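Local coordinates for protein Chains: A (Unidentified, PDB 6ZM9) that cleaves S-adenosylmethionine as a phage-encoded SAM lyase, releasing 5'-methylthioadenosine and probably homoserine lactone, with each adenosine site shared between two subunits of a trimer, at residues 18-23 with 65-70; 47-52 with 74-79; 56-61 with 103-108. One frame throughout, in Å; residues are numbered along the deposited sequence.

Overall arrangement
From the N terminus, strand 11-21 runs into 18-23, which meets 65-70 in interaction 1 and closes a loop holding helix 29-43 and strand 49-59. The start of strand 49-59 lies within that loop, yet its partner in interaction 2, at 74-79, lies beyond it. The end of strand 49-59 lies in 56-61, which meets 103-108, past helix 84-101, in interaction 3. All three loops therefore cross one another, tying the strands of one antiparallel sheet together. Interactions 1 and 3, with centres about 7 Å apart, wrap the same proline and methylthioadenosine. Interaction 2, on the opposite side of the chain's centre, supplies the adenine-binding half of a site shared with another subunit.

Interaction 1. Residues 18-23 with 65-70; sequences GLNVGD and QLVTEN. With PRO (proline), chain E; MTA (5'-deoxy-5'-methylthioadenosine), chain F.
E69 reaches from strand 66-77 to the backbone of N20 and to both ligands. Its CG stands between the backbone N and the carbonyl carbon (chi1 59°), and from there the chain runs out straight. E69 CB packs against the N20 amide, 3.5 Å from N20 CG, with the amide and carboxylate planes almost perpendicular. CG passes alongside O3' of methylthioadenosine, and the carboxylate then divides its work. E69 OE1 takes N20 N at 3.1 Å, on its anti side and 31° out of the carboxylate plane, and also the proline N at 2.6 Å; E69 OE2 accepts the ribose O3' at 2.6 Å. One carboxylate thus fixes two ligands while N20 N helps to hold it in place.

N20 O adds a second acceptor for the proline N, and G22 N binds the proline O at 2.8 Å. N20 ND2 turns back to G22 O, 3.1 Å away, beside V67 CG1, and a water links it to D23 O and T68 O. L19 N meets N70 O at 3.0 Å.

Strand 66-77 runs between strand 11-21 and strand 49-59, where E69 and V67 pair with G56 and Y58, while T68 touches E30 of the second subunit.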
loop_
_atom_site.group_PDB
_atom_site.type_symbol
_atom_site.label_atom_id
_atom_site.label_comp_id
_atom_site.label_asym_id
_atom_site.label_seq_id
_atom_site.Cartn_x
_atom_site.Cartn_y
_atom_site.Cartn_z
ATOM N N GLY A 18 -15.177 -2.164 -1.123
ATOM C CA GLY A 18 -15.425 -3.516 -1.565
ATOM C C GLY A 18 -16.244 -3.601 -2.843
ATOM O O GLY A 18 -16.922 -2.655 -3.260
ATOM N N LEU A 19 -16.180 -4.777 -3.476
ATOM C CA LEU A 19 -16.785 -5.009 -4.784
ATOM C C LEU A 19 -17.866 -6.075 -4.741
ATOM O O LEU A 19 -18.503 -6.340 -5.773
ATOM C CB LEU A 19 -15.716 -5.369 -5.818
ATOM C CG LEU A 19 -14.648 -4.281 -6.000
ATOM C CD1 LEU A 19 -13.564 -4.788 -6.916
ATOM C CD2 LEU A 19 -15.223 -2.984 -6.520
ATOM N N ASN A 20 -18.097 -6.688 -3.584
ATOM C CA ASN A 20 -19.257 -7.533 -3.379
ATOM C C ASN A 20 -20.419 -6.675 -2.904
ATOM O O ASN A 20 -20.224 -5.658 -2.229
ATOM C CB ASN A 20 -19.015 -8.522 -2.236
ATOM C CG ASN A 20 -18.531 -9.883 -2.693
ATOM O OD1 ASN A 20 -17.823 -10.017 -3.691
ATOM N ND2 ASN A 20 -18.862 -10.906 -1.909
ATOM N N VAL A 21 -21.631 -7.130 -3.194
ATOM C CA VAL A 21 -22.841 -6.675 -2.515
ATOM C C VAL A 21 -23.299 -7.867 -1.686
ATOM O O VAL A 21 -23.720 -8.890 -2.242
ATOM C CB VAL A 21 -23.908 -6.194 -3.501
ATOM C CG1 VAL A 21 -25.145 -5.796 -2.729
ATOM C CG2 VAL A 21 -23.371 -5.021 -4.342
ATOM N N GLY A 22 -23.110 -7.786 -0.375
ATOM C CA GLY A 22 -23.316 -8.963 0.457
ATOM C C GLY A 22 -22.373 -10.073 0.032
ATOM O O GLY A 22 -21.162 -9.868 -0.089
ATOM N N ASP A 23 -22.911 -11.264 -0.209
ATOM C CA ASP A 23 -22.070 -12.388 -0.607
ATOM C C ASP A 23 -21.884 -12.500 -2.124
ATOM O O ASP A 23 -21.268 -13.470 -2.577
ATOM C CB ASP A 23 -22.585 -13.707 -0.017
ATOM C CG ASP A 23 -23.966 -14.080 -0.512
ATOM O OD1 ASP A 23 -24.407 -13.534 -1.545
ATOM O OD2 ASP A 23 -24.616 -14.920 0.146
ATOM N N GLN A 65 -21.888 -12.247 9.400
ATOM C CA GLN A 65 -21.334 -13.081 8.345
ATOM C C GLN A 65 -19.992 -12.538 7.869
ATOM O O GLN A 65 -19.833 -11.336 7.645
ATOM C CB GLN A 65 -22.334 -13.095 7.184
ATOM C CG GLN A 65 -21.950 -13.984 5.999
ATOM C CD GLN A 65 -22.930 -13.885 4.825
ATOM O OE1 GLN A 65 -24.080 -13.470 4.998
ATOM N NE2 GLN A 65 -22.479 -14.274 3.632
ATOM N N LEU A 66 -19.031 -13.435 7.676
ATOM C CA LEU A 66 -17.717 -13.058 7.172
ATOM C C LEU A 66 -17.725 -13.157 5.654
ATOM O O LEU A 66 -18.006 -14.221 5.096
ATOM C CB LEU A 66 -16.670 -14.008 7.745
ATOM C CG LEU A 66 -15.222 -13.574 7.532
ATOM C CD1 LEU A 66 -14.968 -12.297 8.296
ATOM C CD2 LEU A 66 -14.268 -14.658 7.985
ATOM N N VAL A 67 -17.386 -12.058 4.985
ATOM C CA VAL A 67 -17.318 -12.001 3.532
ATOM C C VAL A 67 -15.866 -11.878 3.095
ATOM O O VAL A 67 -15.106 -11.083 3.653
ATOM C CB VAL A 67 -18.129 -10.787 3.037
ATOM C CG1 VAL A 67 -18.015 -10.634 1.523
ATOM C CG2 VAL A 67 -19.576 -10.900 3.456
ATOM N N THR A 68 -15.494 -12.653 2.073
ATOM C CA THR A 68 -14.241 -12.503 1.346
ATOM C C THR A 68 -14.587 -12.023 -0.064
ATOM O O THR A 68 -15.396 -12.652 -0.760
ATOM C CB THR A 68 -13.461 -13.820 1.319
ATOM O OG1 THR A 68 -13.225 -14.288 2.657
ATOM C CG2 THR A 68 -12.105 -13.632 0.673
ATOM N N GLU A 69 -13.966 -10.924 -0.489
ATOM C CA GLU A 69 -14.366 -10.254 -1.714
ATOM C C GLU A 69 -13.137 -9.682 -2.408
ATOM O O GLU A 69 -12.052 -9.589 -1.834
ATOM C CB GLU A 69 -15.344 -9.097 -1.414
ATOM C CG GLU A 69 -14.752 -8.037 -0.472
ATOM C CD GLU A 69 -15.691 -6.870 -0.171
ATOM O OE1 GLU A 69 -16.801 -6.789 -0.743
ATOM O OE2 GLU A 69 -15.302 -6.016 0.653
ATOM N N ASN A 70 -13.323 -9.278 -3.657
ATOM C CA ASN A 70 -12.392 -8.342 -4.261
ATOM C C ASN A 70 -12.688 -6.948 -3.719
ATOM O O ASN A 70 -13.836 -6.614 -3.430
ATOM C CB ASN A 70 -12.558 -8.317 -5.774
ATOM C CG ASN A 70 -12.160 -9.611 -6.431
ATOM O OD1 ASN A 70 -11.324 -10.368 -5.930
ATOM N ND2 ASN A 70 -12.736 -9.861 -7.594
HETATM N N PRO E . -18.576 -5.292 0.497
HETATM C CA PRO E . -19.713 -6.048 1.025
HETATM C C PRO E . -20.957 -5.203 1.237
HETATM O O PRO E . -22.083 -5.716 1.169
HETATM C CB PRO E . -19.196 -6.520 2.381
HETATM C CG PRO E . -18.087 -5.501 2.714
HETATM C CD PRO E . -17.874 -4.589 1.578
HETATM O OXT PRO E . -20.852 -4.009 1.508
HETATM C CS MTA F . -14.934 -1.835 4.666
HETATM S "S5'" MTA F . -15.195 -3.331 3.770
HETATM C "C5'" MTA F . -14.299 -2.977 2.247
HETATM C "C4'" MTA F . -12.847 -3.412 2.224
HETATM O "O4'" MTA F . -12.142 -2.751 3.287
HETATM C "C2'" MTA F . -11.098 -4.867 2.870
HETATM O "O2'" MTA F . -10.300 -4.791 1.700
HETATM C "C3'" MTA F . -12.566 -4.900 2.433
HETATM O "O3'" MTA F . -12.784 -5.681 1.272
HETATM C "C1'" MTA F . -11.031 -3.554 3.663
HETATM N N9 MTA F . -11.062 -3.750 5.105
HETATM C C8 MTA F . -12.150 -3.907 5.925
HETATM N N7 MTA F . -11.860 -3.964 7.204
HETATM C C5 MTA F . -10.476 -3.841 7.229
HETATM C C6 MTA F . -9.548 -3.747 8.285
HETATM N N6 MTA F . -9.880 -3.761 9.584
HETATM N N1 MTA F . -8.243 -3.579 7.957
HETATM C C2 MTA F . -7.906 -3.505 6.664
HETATM N N3 MTA F . -8.691 -3.557 5.592
HETATM C C4 MTA F . -9.977 -3.726 5.940
HETATM O O HOH W 1 -15.771 -9.549 -5.236
HETATM O O HOH W 2 -18.259 -13.824 -1.737
#

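Interaction 2. Residues 47-52 with 74-79; sequences PDASFV and IIIIDL. With NA (sodium ion), chain D; MTA (5'-deoxy-5'-methylthioadenosine), chain B.
F51 CG and I74 CG1 each stand beside their backbone N, anti to the carbonyl carbon (chi1 -59° and -51°), and the two side chains lie side by side, pointing the same way. F51 CD2 comes to 3.9 Å from I74 CG1, and CE2 rests near the CG2 branch. S50 stands on the other face of the sheet, and a similar chi1 (-67°) turns its OG to a methylthioadenosine.

The backbones form a beta hairpin. S50 and I75 are an antiparallel hydrogen-bonded pair, with S50 N to I75 O at 2.9 Å and I75 N to S50 O at 2.8 Å; F51 and I74 make the non-hydrogen-bonded pair next to it. On the serine face V52 CG2 meets I75 CD1; on the opposite face, beside F51 and I74, A49 CB packs on I76 CG1. Helices 29-43 and 84-101 cover the F51 and I74 face. A49 and F51 also pair with a strand of the third subunit, carrying the sheet across the interface.

Beyond I75 the two segments part and the adenine enters between them. I77 N donates to adenine N1 at 3.0 Å, and adenine N6 donates to I77 O at 2.8 Å. S50 OG gives its proton to N3 at 2.9 Å and accepts from the ribose O2'. A sodium ion is held by D48 OD2 and by adenine N7, each 2.7 Å away, and by a water.

Main-chain groups thus read N1 and N6 together, a donor and acceptor pattern that suits adenine and is consistent with an unprotonated N1. E69 and S71 of the third subunit bind the same ligand, so the site is complete only where subunits meet.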
loop_
_atom_site.group_PDB
_atom_site.type_symbol
_atom_site.label_atom_id
_atom_site.label_comp_id
_atom_site.label_asym_id
_atom_site.label_seq_id
_atom_site.Cartn_x
_atom_site.Cartn_y
_atom_site.Cartn_z
ATOM N N PRO A 47 -8.091 14.662 -10.429
ATOM C CA PRO A 47 -8.512 13.311 -10.031
ATOM C C PRO A 47 -7.373 12.344 -9.765
ATOM O O PRO A 47 -7.640 11.225 -9.286
ATOM C CB PRO A 47 -9.345 12.830 -11.224
ATOM C CG PRO A 47 -8.925 13.632 -12.357
ATOM C CD PRO A 47 -8.380 14.936 -11.847
ATOM N N ASP A 48 -6.139 12.756 -10.058
ATOM C CA ASP A 48 -4.971 11.889 -10.027
ATOM C C ASP A 48 -4.918 11.063 -8.748
ATOM O O ASP A 48 -5.098 11.579 -7.636
ATOM C CB ASP A 48 -3.711 12.765 -10.142
ATOM C CG ASP A 48 -3.665 13.603 -11.426
ATOM O OD1 ASP A 48 -4.729 13.940 -11.989
ATOM O OD2 ASP A 48 -2.528 13.920 -11.859
ATOM N N ALA A 49 -4.653 9.766 -8.910
ATOM C CA ALA A 49 -4.740 8.812 -7.809
ATOM C C ALA A 49 -4.220 7.459 -8.279
ATOM O O ALA A 49 -4.012 7.239 -9.476
ATOM C CB ALA A 49 -6.188 8.665 -7.335
ATOM N N SER A 50 -4.048 6.551 -7.320
ATOM C CA SER A 50 -3.676 5.168 -7.573
ATOM C C SER A 50 -4.769 4.258 -7.023
ATOM O O SER A 50 -5.371 4.561 -5.987
ATOM C CB SER A 50 -2.358 4.809 -6.894
ATOM O OG SER A 50 -1.285 5.531 -7.500
ATOM N N PHE A 51 -4.991 3.133 -7.696
ATOM C CA PHE A 51 -6.040 2.182 -7.343
ATOM C C PHE A 51 -5.419 0.789 -7.300
ATOM O O PHE A 51 -4.892 0.309 -8.303
ATOM C CB PHE A 51 -7.162 2.222 -8.372
ATOM C CG PHE A 51 -7.821 3.584 -8.529
ATOM C CD1 PHE A 51 -7.211 4.573 -9.272
ATOM C CD2 PHE A 51 -9.031 3.861 -7.920
ATOM C CE1 PHE A 51 -7.805 5.807 -9.421
ATOM C CE2 PHE A 51 -9.629 5.097 -8.064
ATOM C CZ PHE A 51 -9.021 6.067 -8.826
ATOM N N VAL A 52 -5.487 0.142 -6.137
ATOM C CA VAL A 52 -4.856 -1.153 -5.910
ATOM C C VAL A 52 -5.945 -2.212 -5.757
ATOM O O VAL A 52 -6.802 -2.115 -4.871
ATOM C CB VAL A 52 -3.987 -1.112 -4.642
ATOM C CG1 VAL A 52 -3.342 -2.469 -4.370
ATOM C CG2 VAL A 52 -2.927 -0.025 -4.751
ATOM N N ILE A 74 -7.876 2.912 -2.740
ATOM C CA ILE A 74 -7.599 4.148 -3.465
ATOM C C ILE A 74 -6.569 4.924 -2.665
ATOM O O ILE A 74 -6.760 5.152 -1.463
ATOM C CB ILE A 74 -8.882 4.987 -3.637
ATOM C CG1 ILE A 74 -10.026 4.147 -4.208
ATOM C CG2 ILE A 74 -8.585 6.218 -4.519
ATOM C CD1 ILE A 74 -11.354 4.899 -4.309
ATOM N N ILE A 75 -5.476 5.322 -3.319
ATOM C CA ILE A 75 -4.395 6.075 -2.683
ATOM C C ILE A 75 -4.361 7.450 -3.335
ATOM O O ILE A 75 -4.163 7.559 -4.552
ATOM C CB ILE A 75 -3.040 5.367 -2.836
ATOM C CG1 ILE A 75 -3.107 3.960 -2.246
ATOM C CG2 ILE A 75 -1.933 6.190 -2.196
ATOM C CD1 ILE A 75 -1.917 3.076 -2.602
ATOM N N ILE A 76 -4.510 8.504 -2.528
ATOM C CA ILE A 76 -4.554 9.875 -3.027
ATOM C C ILE A 76 -3.473 10.672 -2.319
ATOM O O ILE A 76 -3.520 10.826 -1.095
ATOM C CB ILE A 76 -5.921 10.531 -2.774
ATOM C CG1 ILE A 76 -7.016 9.828 -3.566
ATOM C CG2 ILE A 76 -5.860 12.016 -3.144
ATOM C CD1 ILE A 76 -8.418 10.212 -3.141
ATOM N N ILE A 77 -2.514 11.189 -3.078
ATOM C CA ILE A 77 -1.554 12.162 -2.573
ATOM C C ILE A 77 -1.992 13.537 -3.068
ATOM O O ILE A 77 -2.212 13.722 -4.268
ATOM C CB ILE A 77 -0.126 11.827 -3.046
ATOM C CG1 ILE A 77 0.279 10.423 -2.577
ATOM C CG2 ILE A 77 0.835 12.922 -2.568
ATOM C CD1 ILE A 77 1.534 9.938 -3.189
ATOM N N ASP A 78 -2.147 14.502 -2.157
ATOM C CA ASP A 78 -2.581 15.834 -2.570
ATOM C C ASP A 78 -1.417 16.527 -3.269
ATOM O O ASP A 78 -0.384 16.769 -2.641
ATOM C CB ASP A 78 -3.011 16.652 -1.350
ATOM C CG ASP A 78 -3.407 18.078 -1.702
ATOM O OD1 ASP A 78 -3.813 18.300 -2.866
ATOM O OD2 ASP A 78 -3.322 18.972 -0.811
ATOM N N LEU A 79 -1.577 16.839 -4.558
ATOM C CA LEU A 79 -0.583 17.588 -5.314
ATOM C C LEU A 79 -0.958 19.054 -5.507
ATOM O O LEU A 79 -0.215 19.778 -6.177
ATOM C CB LEU A 79 -0.360 16.941 -6.701
ATOM C CG LEU A 79 0.035 15.468 -6.706
ATOM C CD1 LEU A 79 0.327 14.888 -8.080
ATOM C CD2 LEU A 79 1.259 15.230 -5.848
HETATM NA NA NA D . -0.303 13.517 -10.398
HETATM C CS MTA B . 3.186 10.130 -11.636
HETATM S "S5'" MTA B . 2.188 9.308 -12.836
HETATM C "C5'" MTA B . 2.518 7.584 -12.431
HETATM C "C4'" MTA B . 1.560 6.948 -11.443
HETATM O "O4'" MTA B . 1.603 7.683 -10.208
HETATM C "C2'" MTA B . -0.581 6.729 -10.463
HETATM O "O2'" MTA B . -0.545 5.346 -10.152
HETATM C "C3'" MTA B . 0.082 6.919 -11.830
HETATM O "O3'" MTA B . -0.236 5.890 -12.751
HETATM C "C1'" MTA B . 0.358 7.522 -9.541
HETATM N N9 MTA B . -0.157 8.836 -9.187
HETATM C C8 MTA B . -0.064 10.011 -9.889
HETATM N N7 MTA B . -0.543 11.057 -9.258
HETATM C C5 MTA B . -0.992 10.533 -8.053
HETATM C C6 MTA B . -1.538 11.130 -6.899
HETATM N N6 MTA B . -1.737 12.448 -6.755
HETATM N N1 MTA B . -1.830 10.318 -5.852
HETATM C C2 MTA B . -1.581 9.008 -5.963
HETATM N N3 MTA B . -1.051 8.341 -6.984
HETATM C C4 MTA B . -0.773 9.163 -8.008
HETATM O O HOH W 3 1.491 15.534 -10.932
#

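Interaction 3. Residues 56-61 with 103-108; sequences GVYTEQ and KQESVI. With PRO (proline), chain E; MTA (5'-deoxy-5'-methylthioadenosine), chain F.
E105 OE1 draws in two donors from 56-61, Y58 OH and Q61 N. The hydrogen bond from the backbone amide is nearly straight: Q61 N lies 3.2 Å from E105 OE1, with 169° at the hydrogen, on the syn side of the carboxylate. Y58 OH donates to E105 OE1 at a very short 2.4 Å; E105 is deposited in two conformers, so that exact length is doubtful.

The fold is ferredoxin-like, with two beta-alpha-beta units making one antiparallel sheet. This contact links the end of strand 49-59 to the turn that starts strand 106-113, just after a Schellman motif closes helix 84-101, with K103 in the positive-phi position.

Y58 CG is anti to the backbone N (chi1 174°), which sends the ring across toward 103-108. E105 OE1 arrives at the ring edge, in its plane, though the carboxylate as a whole is turned 67° from the ring. E105 itself is extended, and R62 forms a salt bridge with its OE2. The carboxylate is thus held at both oxygens. S106 CB fills in beside the tyrosine hydroxyl, 3.4 Å from Y58 OH.

Both ligands lie along this bridge. E105 N binds the proline OXT at 2.9 Å, and Q104 OE1 comes to 2.7 Å from the proline N. The Y58 ring touches both molecules, with CD2 near the proline CG and CD1 3.5 Å from S5' of methylthioadenosine. S50 and I77 of the second subunit bind that same nucleoside. Deeper along strand 106-113, I108 CD1 packs against the adenine, 3.6 Å from N7.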
loop_
_atom_site.group_PDB
_atom_site.type_symbol
_atom_site.label_atom_id
_atom_site.label_comp_id
_atom_site.label_asym_id
_atom_site.label_seq_id
_atom_site.Cartn_x
_atom_site.Cartn_y
_atom_site.Cartn_z
ATOM N N GLY A 56 -10.242 -8.770 0.105
ATOM C CA GLY A 56 -10.627 -8.192 1.374
ATOM C C GLY A 56 -11.493 -9.148 2.162
ATOM O O GLY A 56 -12.243 -9.952 1.611
ATOM N N VAL A 57 -11.394 -9.024 3.483
ATOM C CA VAL A 57 -12.196 -9.788 4.428
ATOM C C VAL A 57 -12.902 -8.784 5.324
ATOM O O VAL A 57 -12.258 -7.882 5.879
ATOM C CB VAL A 57 -11.311 -10.738 5.251
ATOM C CG1 VAL A 57 -12.095 -11.442 6.331
ATOM C CG2 VAL A 57 -10.631 -11.745 4.335
ATOM N N TYR A 58 -14.221 -8.938 5.457
ATOM C CA TYR A 58 -15.062 -8.033 6.220
ATOM C C TYR A 58 -16.148 -8.803 6.952
ATOM O O TYR A 58 -16.786 -9.686 6.382
ATOM C CB TYR A 58 -15.717 -7.047 5.275
ATOM C CG TYR A 58 -16.740 -6.112 5.879
ATOM C CD1 TYR A 58 -16.338 -4.996 6.596
ATOM C CD2 TYR A 58 -18.090 -6.339 5.726
ATOM C CE1 TYR A 58 -17.269 -4.105 7.134
ATOM C CE2 TYR A 58 -19.029 -5.451 6.247
ATOM C CZ TYR A 58 -18.607 -4.344 6.968
ATOM O OH TYR A 58 -19.520 -3.450 7.499
ATOM N N THR A 59 -16.386 -8.432 8.208
ATOM C CA THR A 59 -17.467 -9.008 8.990
ATOM C C THR A 59 -18.676 -8.089 8.897
ATOM O O THR A 59 -18.616 -6.936 9.339
ATOM C CB THR A 59 -17.056 -9.185 10.448
ATOM O OG1 THR A 59 -15.917 -10.044 10.520
ATOM C CG2 THR A 59 -18.206 -9.811 11.244
ATOM N N GLU A 60 -19.768 -8.591 8.324
ATOM C CA GLU A 60 -20.983 -7.797 8.222
ATOM C C GLU A 60 -21.509 -7.471 9.613
ATOM O O GLU A 60 -21.631 -8.350 10.467
ATOM C CB GLU A 60 -22.064 -8.550 7.452
ATOM C CG GLU A 60 -21.718 -8.813 6.014
ATOM C CD GLU A 60 -22.870 -9.413 5.251
ATOM O OE1 GLU A 60 -23.947 -9.623 5.851
ATOM O OE2 GLU A 60 -22.699 -9.663 4.045
ATOM N N GLN A 61 -21.866 -6.205 9.815
ATOM C CA GLN A 61 -22.149 -5.727 11.160
ATOM C C GLN A 61 -23.468 -6.256 11.702
ATOM O O GLN A 61 -23.577 -6.524 12.905
ATOM C CB GLN A 61 -22.123 -4.201 11.171
ATOM C CG GLN A 61 -20.789 -3.630 10.727
ATOM C CD GLN A 61 -20.868 -2.152 10.411
ATOM O OE1 GLN A 61 -21.949 -1.621 10.137
ATOM N NE2 GLN A 61 -19.721 -1.475 10.441
ATOM N N LYS A 103 -23.236 0.467 -3.353
ATOM C CA LYS A 103 -24.224 -0.229 -2.530
ATOM C C LYS A 103 -23.574 -0.919 -1.337
ATOM O O LYS A 103 -23.964 -2.027 -0.953
ATOM C CB LYS A 103 -25.051 -1.214 -3.358
ATOM C CG LYS A 103 -25.802 -0.559 -4.497
ATOM C CD LYS A 103 -26.628 -1.596 -5.239
ATOM C CE LYS A 103 -27.447 -1.024 -6.360
ATOM N NZ LYS A 103 -28.207 -2.131 -7.017
ATOM N N GLN A 104 -22.583 -0.255 -0.745
ATOM C CA GLN A 104 -21.765 -0.862 0.296
ATOM C C GLN A 104 -22.286 -0.597 1.702
ATOM O O GLN A 104 -22.823 0.469 2.004
ATOM C CB GLN A 104 -20.329 -0.332 0.207
ATOM C CG GLN A 104 -19.647 -0.704 -1.087
ATOM C CD GLN A 104 -19.434 -2.186 -1.173
ATOM O OE1 GLN A 104 -18.672 -2.755 -0.394
ATOM N NE2 GLN A 104 -20.113 -2.830 -2.107
ATOM N N GLU A 105 -22.050 -1.568 2.586
ATOM C CA GLU A 105 -22.376 -1.388 3.994
ATOM C C GLU A 105 -21.422 -0.403 4.655
ATOM O O GLU A 105 -21.838 0.406 5.494
ATOM C CB GLU A 105 -22.344 -2.708 4.762
ATOM C CG GLU A 105 -22.877 -2.522 6.175
ATOM C CD GLU A 105 -22.835 -3.772 7.019
ATOM O OE1 GLU A 105 -21.750 -4.359 7.201
ATOM O OE2 GLU A 105 -23.904 -4.148 7.526
ATOM N N SER A 106 -20.138 -0.470 4.307
ATOM C CA SER A 106 -19.095 0.324 4.947
ATOM C C SER A 106 -18.001 0.642 3.939
ATOM O O SER A 106 -17.609 -0.244 3.174
ATOM C CB SER A 106 -18.464 -0.530 6.055
ATOM O OG SER A 106 -17.482 0.167 6.799
ATOM N N VAL A 107 -17.470 1.867 3.990
ATOM C CA VAL A 107 -16.257 2.281 3.286
ATOM C C VAL A 107 -15.326 2.864 4.342
ATOM O O VAL A 107 -15.760 3.653 5.189
ATOM C CB VAL A 107 -16.573 3.315 2.188
ATOM C CG1 VAL A 107 -15.334 4.033 1.691
ATOM C CG2 VAL A 107 -17.265 2.633 1.012
ATOM N N ILE A 108 -14.050 2.486 4.315
ATOM C CA ILE A 108 -13.074 3.011 5.271
ATOM C C ILE A 108 -12.256 4.110 4.611
ATOM O O ILE A 108 -11.757 3.935 3.492
ATOM C CB ILE A 108 -12.151 1.901 5.813
ATOM C CG1 ILE A 108 -12.961 0.885 6.609
ATOM C CG2 ILE A 108 -11.027 2.519 6.645
ATOM C CD1 ILE A 108 -12.181 -0.381 6.938
HETATM N N PRO E . -18.576 -5.292 0.497
HETATM C CA PRO E . -19.713 -6.048 1.025
HETATM C C PRO E . -20.957 -5.203 1.237
HETATM O O PRO E . -22.083 -5.716 1.169
HETATM C CB PRO E . -19.196 -6.520 2.381
HETATM C CG PRO E . -18.087 -5.501 2.714
HETATM C CD PRO E . -17.874 -4.589 1.578
HETATM O OXT PRO E . -20.852 -4.009 1.508
HETATM C CS MTA F . -14.934 -1.835 4.666
HETATM S "S5'" MTA F . -15.195 -3.331 3.770
HETATM C "C5'" MTA F . -14.299 -2.977 2.247
HETATM C "C4'" MTA F . -12.847 -3.412 2.224
HETATM O "O4'" MTA F . -12.142 -2.751 3.287
HETATM C "C2'" MTA F . -11.098 -4.867 2.870
HETATM O "O2'" MTA F . -10.300 -4.791 1.700
HETATM C "C3'" MTA F . -12.566 -4.900 2.433
HETATM O "O3'" MTA F . -12.784 -5.681 1.272
HETATM C "C1'" MTA F . -11.031 -3.554 3.663
HETATM N N9 MTA F . -11.062 -3.750 5.105
HETATM C C8 MTA F . -12.150 -3.907 5.925
HETATM N N7 MTA F . -11.860 -3.964 7.204
HETATM C C5 MTA F . -10.476 -3.841 7.229
HETATM C C6 MTA F . -9.548 -3.747 8.285
HETATM N N6 MTA F . -9.880 -3.761 9.584
HETATM N N1 MTA F . -8.243 -3.579 7.957
HETATM C C2 MTA F . -7.906 -3.505 6.664
HETATM N N3 MTA F . -8.691 -3.557 5.592
HETATM C C4 MTA F . -9.977 -3.726 5.940
#